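Long-range contact in alkylpurine DNA glycosylase AlkC (Pseudomonas fluorescens, PDB 5VHV), which excises alkylated purine bases from damaged DNA as a repair glycosylase, without flipping the damaged nucleotide out of the helix: residues V167-L181 / V193-W207. Sequence-based numbering, arbitrary orientation.
Sequences VQADPELCASILDHL and VANHLNDITKDHPEW. With nucleotides of chain C.
Pro171 points its CB down onto the face of Trp207, 3.6 Å from the centroid of the six-membered ring and nearly on the ring normal, a CH-pi contact. At the edge of the same indole, NE1 donates to Glu172 OE1 at 2.8 Å in an almost straight bond that stays in the ring plane but reaches the carboxylate from above its own plane; a bend at chi2 (-61°) curls the glutamate back to meet it. Ala175 CB meets the indole edge near CZ2. Replacing Trp207 by an alanine is likely to leave Glu172 without its donor and open a gap under Pro171. The other end of the proline ring covers His204, with CD over one face, while His204 NE2 donates in plane to Gln168 O (2.9 Å). Extended beyond CG, Gln168 brings NE2 to 3.0 Å from Asp203 OD2, with amide and carboxylate planes 54° apart; Arg157 forms a salt bridge to that same oxygen. Deeper in, Leu178 is a knob among Val193, His196, Leu197 and Ile200, its CD2 over the His196 face 4.0 Å from the centroid. That imidazole's ND1 is hydrogen-bonded to Ser151 O. Asn198 ND2 and Lys202 NZ both hydrogen-bond OP1 of DA6 of chain C. Helices 175-181 and 193-201 run in roughly opposed directions (140° between their N-to-C axes), typical of the stacked helical-repeat fold of DNA alkylation repair enzymes, here turning the C-terminal end region of helix 187-201 to a DNA phosphate.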
ATOM      1  N   VAL A 167     -13.767   6.464  -8.722  1.00 17.59           N
ATOM      2  CA  VAL A 167     -13.183   7.076  -7.528  1.00 17.26           C
ATOM      3  C   VAL A 167     -12.003   7.964  -7.904  1.00 17.51           C
ATOM      4  O   VAL A 167     -11.866   9.097  -7.426  1.00 20.10           O
ATOM      5  CB  VAL A 167     -12.757   5.979  -6.535  1.00 16.97           C
ATOM      6  CG1 VAL A 167     -12.004   6.558  -5.343  1.00 17.43           C
ATOM      7  CG2 VAL A 167     -13.971   5.215  -6.055  1.00 18.54           C
ATOM      8  N   GLN A 168     -11.117   7.438  -8.736  1.00 18.01           N
ATOM      9  CA  GLN A 168      -9.920   8.161  -9.138  1.00 22.38           C
ATOM     10  C   GLN A 168     -10.261   9.514  -9.740  1.00 26.97           C
ATOM     11  O   GLN A 168      -9.552  10.505  -9.508  1.00 26.98           O
ATOM     12  CB  GLN A 168      -9.161   7.277 -10.130  1.00 25.14           C
ATOM     13  CG  GLN A 168      -7.745   7.572 -10.383  1.00 35.22           C
ATOM     14  CD  GLN A 168      -7.152   6.503 -11.270  1.00 35.24           C
ATOM     15  OE1 GLN A 168      -7.829   5.515 -11.612  1.00 38.65           O
ATOM     16  NE2 GLN A 168      -5.916   6.685 -11.657  1.00 43.09           N
ATOM     17  N   ALA A 169     -11.365   9.587 -10.492  1.00 22.31           N
ATOM     18  CA  ALA A 169     -11.753  10.813 -11.182  1.00 26.83           C
ATOM     19  C   ALA A 169     -12.429  11.830 -10.280  1.00 32.97           C
ATOM     20  O   ALA A 169     -12.511  12.998 -10.664  1.00 29.16           O
ATOM     21  CB  ALA A 169     -12.702  10.499 -12.341  1.00 28.42           C
ATOM     22  N   ASP A 170     -12.923  11.434  -9.108  1.00 21.57           N
ATOM     23  CA  ASP A 170     -13.721  12.338  -8.276  1.00 23.95           C
ATOM     24  C   ASP A 170     -13.465  12.079  -6.801  1.00 22.78           C
ATOM     25  O   ASP A 170     -14.155  11.271  -6.167  1.00 18.64           O
ATOM     26  CB  ASP A 170     -15.207  12.193  -8.584  1.00 24.28           C
ATOM     27  CG  ASP A 170     -16.052  13.197  -7.843  1.00 25.71           C
ATOM     28  OD1 ASP A 170     -15.504  14.030  -7.093  1.00 25.72           O
ATOM     29  OD2 ASP A 170     -17.283  13.155  -8.014  1.00 32.35           O
ATOM     30  N   PRO A 171     -12.504  12.788  -6.203  1.00 20.14           N
ATOM     31  CA  PRO A 171     -12.236  12.602  -4.767  1.00 19.13           C
ATOM     32  C   PRO A 171     -13.387  12.981  -3.853  1.00 17.42           C
ATOM     33  O   PRO A 171     -13.342  12.624  -2.666  1.00 19.02           O
ATOM     34  CB  PRO A 171     -11.023  13.517  -4.505  1.00 22.24           C
ATOM     35  CG  PRO A 171     -10.528  13.939  -5.806  1.00 27.90           C
ATOM     36  CD  PRO A 171     -11.607  13.779  -6.817  1.00 25.52           C
ATOM     37  N   GLU A 172     -14.380  13.743  -4.323  1.00 19.25           N
ATOM     38  CA  GLU A 172     -15.498  14.044  -3.438  1.00 21.64           C
ATOM     39  C   GLU A 172     -16.346  12.811  -3.127  1.00 19.78           C
ATOM     40  O   GLU A 172     -17.099  12.838  -2.148  1.00 24.76           O
ATOM     41  CB  GLU A 172     -16.395  15.143  -4.021  1.00 23.84           C
ATOM     42  CG  GLU A 172     -15.707  16.489  -4.180  1.00 28.58           C
ATOM     43  CD  GLU A 172     -15.203  17.094  -2.874  1.00 28.04           C
ATOM     44  OE1 GLU A 172     -14.369  18.027  -2.942  1.00 30.34           O
ATOM     45  OE2 GLU A 172     -15.629  16.661  -1.778  1.00 32.91           O
ATOM     46  N   LEU A 173     -16.248  11.727  -3.909  1.00 19.39           N
ATOM     47  CA  LEU A 173     -17.168  10.616  -3.689  1.00 21.16           C
ATOM     48  C   LEU A 173     -16.910   9.966  -2.339  1.00 20.78           C
ATOM     49  O   LEU A 173     -17.846   9.713  -1.570  1.00 19.94           O
ATOM     50  CB  LEU A 173     -17.053   9.577  -4.808  1.00 17.17           C
ATOM     51  CG  LEU A 173     -17.463  10.098  -6.188  1.00 18.02           C
ATOM     52  CD1 LEU A 173     -17.093   9.086  -7.251  1.00 20.99           C
ATOM     53  CD2 LEU A 173     -18.956  10.412  -6.259  1.00 25.50           C
ATOM     54  N   CYS A 174     -15.646   9.681  -2.043  1.00 19.04           N
ATOM     55  CA  CYS A 174     -15.238   9.017  -0.810  1.00 17.45           C
ATOM     56  C   CYS A 174     -14.770   9.993   0.262  1.00 17.79           C
ATOM     57  O   CYS A 174     -14.285   9.556   1.308  1.00 17.55           O
ATOM     58  CB  CYS A 174     -14.131   7.997  -1.108  1.00 18.01           C
ATOM     59  SG  CYS A 174     -14.648   6.661  -2.178  1.00 20.86           S
ATOM     60  N   ALA A 175     -14.915  11.308   0.038  1.00 18.61           N
ATOM     61  CA  ALA A 175     -14.373  12.283   0.976  1.00 18.63           C
ATOM     62  C   ALA A 175     -14.924  12.103   2.392  1.00 20.17           C
ATOM     63  O   ALA A 175     -14.172  12.223   3.367  1.00 19.63           O
ATOM     64  CB  ALA A 175     -14.652  13.703   0.485  1.00 19.81           C
ATOM     65  N   SER A 176     -16.231  11.824   2.536  1.00 18.90           N
ATOM     66  CA  SER A 176     -16.795  11.761   3.879  1.00 18.76           C
ATOM     67  C   SER A 176     -16.319  10.514   4.620  1.00 18.68           C
ATOM     68  O   SER A 176     -16.207  10.529   5.852  1.00 20.80           O
ATOM     69  CB  SER A 176     -18.326  11.821   3.831  1.00 19.90           C
ATOM     70  OG  SER A 176     -18.901  10.656   3.294  1.00 20.97           O
ATOM     71  N   ILE A 177     -16.020   9.436   3.898  1.00 17.96           N
ATOM     72  CA  ILE A 177     -15.407   8.276   4.539  1.00 20.58           C
ATOM     73  C   ILE A 177     -14.089   8.676   5.167  1.00 22.88           C
ATOM     74  O   ILE A 177     -13.838   8.412   6.350  1.00 17.83           O
ATOM     75  CB  ILE A 177     -15.219   7.128   3.535  1.00 17.06           C
ATOM     76  CG1 ILE A 177     -16.584   6.541   3.182  1.00 18.78           C
ATOM     77  CG2 ILE A 177     -14.272   6.051   4.112  1.00 19.60           C
ATOM     78  CD1 ILE A 177     -16.560   5.554   2.063  1.00 19.70           C
ATOM     79  N   LEU A 178     -13.225   9.336   4.386  1.00 17.75           N
ATOM     80  CA  LEU A 178     -11.916   9.669   4.914  1.00 18.10           C
ATOM     81  C   LEU A 178     -12.031  10.704   6.030  1.00 20.74           C
ATOM     82  O   LEU A 178     -11.272  10.651   7.012  1.00 17.20           O
ATOM     83  CB  LEU A 178     -11.007  10.158   3.789  1.00 19.11           C
ATOM     84  CG  LEU A 178     -10.836   9.187   2.615  1.00 17.20           C
ATOM     85  CD1 LEU A 178      -9.965   9.819   1.540  1.00 21.60           C
ATOM     86  CD2 LEU A 178     -10.282   7.860   3.061  1.00 21.18           C
ATOM     87  N   ASP A 179     -12.991  11.626   5.922  1.00 20.67           N
ATOM     88  CA  ASP A 179     -13.159  12.631   6.967  1.00 19.85           C
ATOM     89  C   ASP A 179     -13.556  11.991   8.288  1.00 19.53           C
ATOM     90  O   ASP A 179     -13.094  12.427   9.354  1.00 22.46           O
ATOM     91  CB  ASP A 179     -14.203  13.674   6.539  1.00 21.72           C
ATOM     92  CG  ASP A 179     -14.361  14.800   7.556  1.00 29.05           C
ATOM     93  OD1 ASP A 179     -13.357  15.483   7.850  1.00 26.98           O
ATOM     94  OD2 ASP A 179     -15.497  14.986   8.044  1.00 31.26           O
ATOM     95  N   HIS A 180     -14.431  10.974   8.245  1.00 21.23           N
ATOM     96  CA  HIS A 180     -14.842  10.297   9.468  1.00 20.40           C
ATOM     97  C   HIS A 180     -13.664   9.616  10.148  1.00 25.90           C
ATOM     98  O   HIS A 180     -13.698   9.394  11.362  1.00 24.22           O
ATOM     99  CB  HIS A 180     -15.905   9.235   9.203  1.00 22.47           C
ATOM    100  CG  HIS A 180     -17.247   9.772   8.814  1.00 65.50           C
ATOM    101  ND1 HIS A 180     -18.078   9.114   7.931  1.00 68.07           N
ATOM    102  CD2 HIS A 180     -17.919  10.878   9.210  1.00 75.29           C
ATOM    103  CE1 HIS A 180     -19.197   9.803   7.785  1.00 71.92           C
ATOM    104  NE2 HIS A 180     -19.126  10.876   8.552  1.00 74.80           N
ATOM    105  N   LEU A 181     -12.634   9.245   9.382  1.00 21.14           N
ATOM    106  CA  LEU A 181     -11.558   8.401   9.887  1.00 19.62           C
ATOM    107  C   LEU A 181     -10.253   9.162  10.140  1.00 19.52           C
ATOM    108  O   LEU A 181      -9.255   8.537  10.526  1.00 20.16           O
ATOM    109  CB  LEU A 181     -11.323   7.246   8.897  1.00 17.77           C
ATOM    110  CG  LEU A 181     -12.528   6.336   8.618  1.00 17.17           C
ATOM    111  CD1 LEU A 181     -12.205   5.278   7.531  1.00 17.43           C
ATOM    112  CD2 LEU A 181     -13.001   5.631   9.877  1.00 18.84           C
ATOM    113  N   VAL A 193      -6.205   5.217   5.674  1.00 14.10           N
ATOM    114  CA  VAL A 193      -6.587   6.573   5.293  1.00 15.86           C
ATOM    115  C   VAL A 193      -5.411   7.256   4.604  1.00 15.62           C
ATOM    116  O   VAL A 193      -5.558   7.915   3.561  1.00 15.01           O
ATOM    117  CB  VAL A 193      -7.061   7.377   6.521  1.00 13.07           C
ATOM    118  CG1 VAL A 193      -7.391   8.825   6.127  1.00 15.37           C
ATOM    119  CG2 VAL A 193      -8.268   6.726   7.159  1.00 18.30           C
ATOM    120  N   ALA A 194      -4.227   7.111   5.186  1.00 14.34           N
ATOM    121  CA  ALA A 194      -3.039   7.752   4.635  1.00 17.29           C
ATOM    122  C   ALA A 194      -2.739   7.213   3.251  1.00 15.88           C
ATOM    123  O   ALA A 194      -2.382   7.976   2.348  1.00 15.23           O
ATOM    124  CB  ALA A 194      -1.832   7.550   5.554  1.00 17.64           C
ATOM    125  N   ASN A 195      -2.860   5.898   3.068  1.00 14.62           N
ATOM    126  CA  ASN A 195      -2.550   5.312   1.767  1.00 13.56           C
ATOM    127  C   ASN A 195      -3.589   5.685   0.711  1.00 15.83           C
ATOM    128  O   ASN A 195      -3.243   5.889  -0.461  1.00 14.73           O
ATOM    129  CB  ASN A 195      -2.401   3.797   1.899  1.00 15.87           C
ATOM    130  CG  ASN A 195      -1.113   3.415   2.640  1.00 14.73           C
ATOM    131  OD1 ASN A 195      -0.110   4.169   2.644  1.00 14.67           O
ATOM    132  ND2 ASN A 195      -1.133   2.267   3.281  1.00 16.18           N
ATOM    133  N   HIS A 196      -4.865   5.741   1.089  1.00 13.81           N
ATOM    134  CA  HIS A 196      -5.901   6.221   0.173  1.00 15.57           C
ATOM    135  C   HIS A 196      -5.609   7.663  -0.250  1.00 17.21           C
ATOM    136  O   HIS A 196      -5.627   7.992  -1.440  1.00 14.90           O
ATOM    137  CB  HIS A 196      -7.262   6.072   0.863  1.00 14.87           C
ATOM    138  CG  HIS A 196      -8.456   6.326  -0.005  1.00 13.79           C
ATOM    139  ND1 HIS A 196      -9.607   5.570   0.099  1.00 14.96           N
ATOM    140  CD2 HIS A 196      -8.719   7.275  -0.933  1.00 15.56           C
ATOM    141  CE1 HIS A 196     -10.521   6.043  -0.728  1.00 15.67           C
ATOM    142  NE2 HIS A 196     -10.002   7.064  -1.382  1.00 15.33           N
ATOM    143  N   LEU A 197      -5.268   8.526   0.704  1.00 13.97           N
ATOM    144  CA  LEU A 197      -4.936   9.904   0.353  1.00 15.57           C
ATOM    145  C   LEU A 197      -3.696   9.987  -0.542  1.00 17.21           C
ATOM    146  O   LEU A 197      -3.679  10.754  -1.505  1.00 15.88           O
ATOM    147  CB  LEU A 197      -4.745  10.726   1.627  1.00 13.55           C
ATOM    148  CG  LEU A 197      -6.050  11.058   2.359  1.00 17.61           C
ATOM    149  CD1 LEU A 197      -5.735  11.529   3.772  1.00 15.98           C
ATOM    150  CD2 LEU A 197      -6.846  12.105   1.626  1.00 18.49           C
ATOM    151  N   ASN A 198      -2.648   9.216  -0.242  1.00 16.43           N
ATOM    152  CA  ASN A 198      -1.482   9.187  -1.124  1.00 12.81           C
ATOM    153  C   ASN A 198      -1.870   8.759  -2.542  1.00 15.46           C
ATOM    154  O   ASN A 198      -1.408   9.353  -3.522  1.00 15.66           O
ATOM    155  CB  ASN A 198      -0.407   8.272  -0.519  1.00 13.26           C
ATOM    156  CG  ASN A 198       0.837   8.201  -1.356  1.00 19.18           C
ATOM    157  OD1 ASN A 198       1.475   9.218  -1.632  1.00 17.75           O
ATOM    158  ND2 ASN A 198       1.215   6.997  -1.740  1.00 16.43           N
ATOM    159  N   ASP A 199      -2.731   7.745  -2.683  1.00 14.26           N
ATOM    160  CA  ASP A 199      -3.275   7.417  -4.009  1.00 14.04           C
ATOM    161  C   ASP A 199      -3.848   8.656  -4.704  1.00 14.88           C
ATOM    162  O   ASP A 199      -3.644   8.870  -5.901  1.00 16.66           O
ATOM    163  CB  ASP A 199      -4.407   6.380  -3.923  1.00 16.02           C
ATOM    164  CG  ASP A 199      -3.962   4.964  -3.592  1.00 16.23           C
ATOM    165  OD1 ASP A 199      -2.767   4.642  -3.422  1.00 15.70           O
ATOM    166  OD2 ASP A 199      -4.896   4.137  -3.523  1.00 15.37           O
ATOM    167  N   ILE A 200      -4.653   9.433  -3.982  1.00 14.83           N
ATOM    168  CA  ILE A 200      -5.301  10.592  -4.591  1.00 14.67           C
ATOM    169  C   ILE A 200      -4.259  11.585  -5.062  1.00 16.03           C
ATOM    170  O   ILE A 200      -4.451  12.249  -6.090  1.00 18.30           O
ATOM    171  CB  ILE A 200      -6.290  11.253  -3.614  1.00 14.91           C
ATOM    172  CG1 ILE A 200      -7.382  10.253  -3.205  1.00 15.43           C
ATOM    173  CG2 ILE A 200      -6.930  12.498  -4.230  1.00 19.00           C
ATOM    174  CD1 ILE A 200      -8.297  10.780  -2.113  1.00 20.18           C
ATOM    175  N   THR A 201      -3.141  11.699  -4.339  1.00 16.19           N
ATOM    176  CA  THR A 201      -2.164  12.702  -4.729  1.00 14.50           C
ATOM    177  C   THR A 201      -1.577  12.402  -6.097  1.00 19.49           C
ATOM    178  O   THR A 201      -0.995  13.309  -6.708  1.00 19.47           O
ATOM    179  CB  THR A 201      -1.003  12.871  -3.721  1.00 16.19           C
ATOM    180  OG1 THR A 201      -0.154  11.717  -3.692  1.00 16.76           O
ATOM    181  CG2 THR A 201      -1.485  13.216  -2.325  1.00 19.30           C
ATOM    182  N   LYS A 202      -1.704  11.161  -6.588  1.00 17.81           N
ATOM    183  CA  LYS A 202      -1.166  10.838  -7.909  1.00 15.77           C
ATOM    184  C   LYS A 202      -1.964  11.517  -9.014  1.00 21.57           C
ATOM    185  O   LYS A 202      -1.433  11.748 -10.106  1.00 21.72           O
ATOM    186  CB  LYS A 202      -1.153   9.323  -8.145  1.00 17.01           C
ATOM    187  CG  LYS A 202      -0.407   8.512  -7.043  1.00 24.43           C
ATOM    188  CD  LYS A 202       0.900   9.144  -6.594  1.00 38.89           C
ATOM    189  CE  LYS A 202       1.582   8.302  -5.500  1.00 30.27           C
ATOM    190  NZ  LYS A 202       1.864   6.925  -6.002  1.00 25.33           N
ATOM    191  N   ASP A 203      -3.229  11.819  -8.763  1.00 18.23           N
ATOM    192  CA  ASP A 203      -4.105  12.412  -9.770  1.00 20.04           C
ATOM    193  C   ASP A 203      -4.681  13.759  -9.379  1.00 22.21           C
ATOM    194  O   ASP A 203      -5.016  14.538 -10.271  1.00 23.71           O
ATOM    195  CB  ASP A 203      -5.268  11.471 -10.086  1.00 23.17           C
ATOM    196  CG  ASP A 203      -4.811  10.241 -10.823  1.00 26.24           C
ATOM    197  OD1 ASP A 203      -4.281  10.402 -11.933  1.00 32.41           O
ATOM    198  OD2 ASP A 203      -4.938   9.141 -10.276  1.00 24.23           O
ATOM    199  N   HIS A 204      -4.845  14.047  -8.085  1.00 17.97           N
ATOM    200  CA  HIS A 204      -5.436  15.313  -7.638  1.00 20.78           C
ATOM    201  C   HIS A 204      -4.666  15.834  -6.434  1.00 20.88           C
ATOM    202  O   HIS A 204      -5.201  15.935  -5.323  1.00 18.87           O
ATOM    203  CB  HIS A 204      -6.916  15.132  -7.306  1.00 23.15           C
ATOM    204  CG  HIS A 204      -7.709  14.537  -8.421  1.00 24.84           C
ATOM    205  ND1 HIS A 204      -8.183  15.288  -9.476  1.00 27.58           N
ATOM    206  CD2 HIS A 204      -8.094  13.263  -8.661  1.00 23.26           C
ATOM    207  CE1 HIS A 204      -8.838  14.502 -10.310  1.00 30.97           C
ATOM    208  NE2 HIS A 204      -8.799  13.269  -9.837  1.00 27.07           N
ATOM    209  N   PRO A 205      -3.390  16.180  -6.629  1.00 20.65           N
ATOM    210  CA  PRO A 205      -2.575  16.623  -5.492  1.00 21.00           C
ATOM    211  C   PRO A 205      -3.130  17.844  -4.790  1.00 22.86           C
ATOM    212  O   PRO A 205      -3.115  17.896  -3.553  1.00 22.46           O
ATOM    213  CB  PRO A 205      -1.207  16.905  -6.137  1.00 21.01           C
ATOM    214  CG  PRO A 205      -1.487  17.132  -7.575  1.00 26.76           C
ATOM    215  CD  PRO A 205      -2.628  16.204  -7.887  1.00 20.96           C
ATOM    216  N   GLU A 206      -3.614  18.841  -5.539  1.00 22.30           N
ATOM    217  CA  GLU A 206      -4.098  20.065  -4.904  1.00 23.86           C
ATOM    218  C   GLU A 206      -5.307  19.796  -4.029  1.00 23.62           C
ATOM    219  O   GLU A 206      -5.498  20.471  -3.010  1.00 25.12           O
ATOM    220  CB  GLU A 206      -4.451  21.109  -5.963  1.00 28.05           C
ATOM    221  CG  GLU A 206      -3.252  21.598  -6.762  1.00 35.84           C
ATOM    222  CD  GLU A 206      -3.632  22.526  -7.905  1.00 68.78           C
ATOM    223  OE1 GLU A 206      -4.818  22.549  -8.295  0.57 78.96           O
ATOM    224  OE2 GLU A 206      -2.739  23.236  -8.414  0.64 76.57           O
ATOM    225  N   TRP A 207      -6.130  18.819  -4.406  1.00 23.66           N
ATOM    226  CA  TRP A 207      -7.297  18.489  -3.597  1.00 23.33           C
ATOM    227  C   TRP A 207      -6.881  17.950  -2.236  1.00 23.44           C
ATOM    228  O   TRP A 207      -7.455  18.331  -1.206  1.00 24.93           O
ATOM    229  CB  TRP A 207      -8.177  17.475  -4.329  1.00 23.94           C
ATOM    230  CG  TRP A 207      -9.461  17.204  -3.625  1.00 24.73           C
ATOM    231  CD1 TRP A 207     -10.666  17.821  -3.849  1.00 27.54           C
ATOM    232  CD2 TRP A 207      -9.690  16.241  -2.591  1.00 22.20           C
ATOM    233  NE1 TRP A 207     -11.620  17.301  -3.014  1.00 28.21           N
ATOM    234  CE2 TRP A 207     -11.050  16.337  -2.226  1.00 27.52           C
ATOM    235  CE3 TRP A 207      -8.880  15.316  -1.932  1.00 21.59           C
ATOM    236  CZ2 TRP A 207     -11.612  15.545  -1.227  1.00 27.48           C
ATOM    237  CZ3 TRP A 207      -9.440  14.528  -0.939  1.00 22.37           C
ATOM    238  CH2 TRP A 207     -10.799  14.649  -0.599  1.00 23.67           C
TER
ATOM    239  P    DA C   6       3.825   4.615  -3.988  1.00 17.88           P
ATOM    240  OP1  DA C   6       2.742   5.621  -3.745  1.00 21.13           O
ATOM    241  OP2  DA C   6       5.188   4.813  -3.460  1.00 17.48           O
ATOM    242  O5'  DA C   6       3.396   3.166  -3.510  1.00 17.10           O
ATOM    243  C5'  DA C   6       2.041   2.735  -3.655  1.00 18.32           C
ATOM    244  C4'  DA C   6       1.926   1.271  -3.314  1.00 17.80           C
ATOM    245  O4'  DA C   6       2.699   0.496  -4.263  1.00 18.92           O
ATOM    246  C3'  DA C   6       2.471   0.895  -1.914  1.00 18.36           C
ATOM    247  O3'  DA C   6       1.447   0.326  -1.098  1.00 18.47           O
ATOM    248  C2'  DA C   6       3.559  -0.116  -2.197  1.00 20.04           C
ATOM    249  C1'  DA C   6       3.193  -0.620  -3.571  1.00 19.08           C
ATOM    250  N9   DA C   6       4.311  -1.226  -4.270  1.00 19.63           N
ATOM    251  C8   DA C   6       5.573  -0.724  -4.420  1.00 20.65           C
ATOM    252  N7   DA C   6       6.389  -1.536  -5.046  1.00 23.58           N
ATOM    253  C5   DA C   6       5.614  -2.656  -5.284  1.00 18.52           C
ATOM    254  C6   DA C   6       5.890  -3.890  -5.892  1.00 15.31           C
ATOM    255  N6   DA C   6       7.095  -4.209  -6.405  1.00 20.56           N
ATOM    256  N1   DA C   6       4.878  -4.783  -5.990  1.00 18.15           N
ATOM    257  C2   DA C   6       3.682  -4.461  -5.483  1.00 22.05           C
ATOM    258  N3   DA C   6       3.313  -3.338  -4.869  1.00 18.47           N
ATOM    259  C4   DA C   6       4.331  -2.471  -4.805  1.00 18.11           C
TER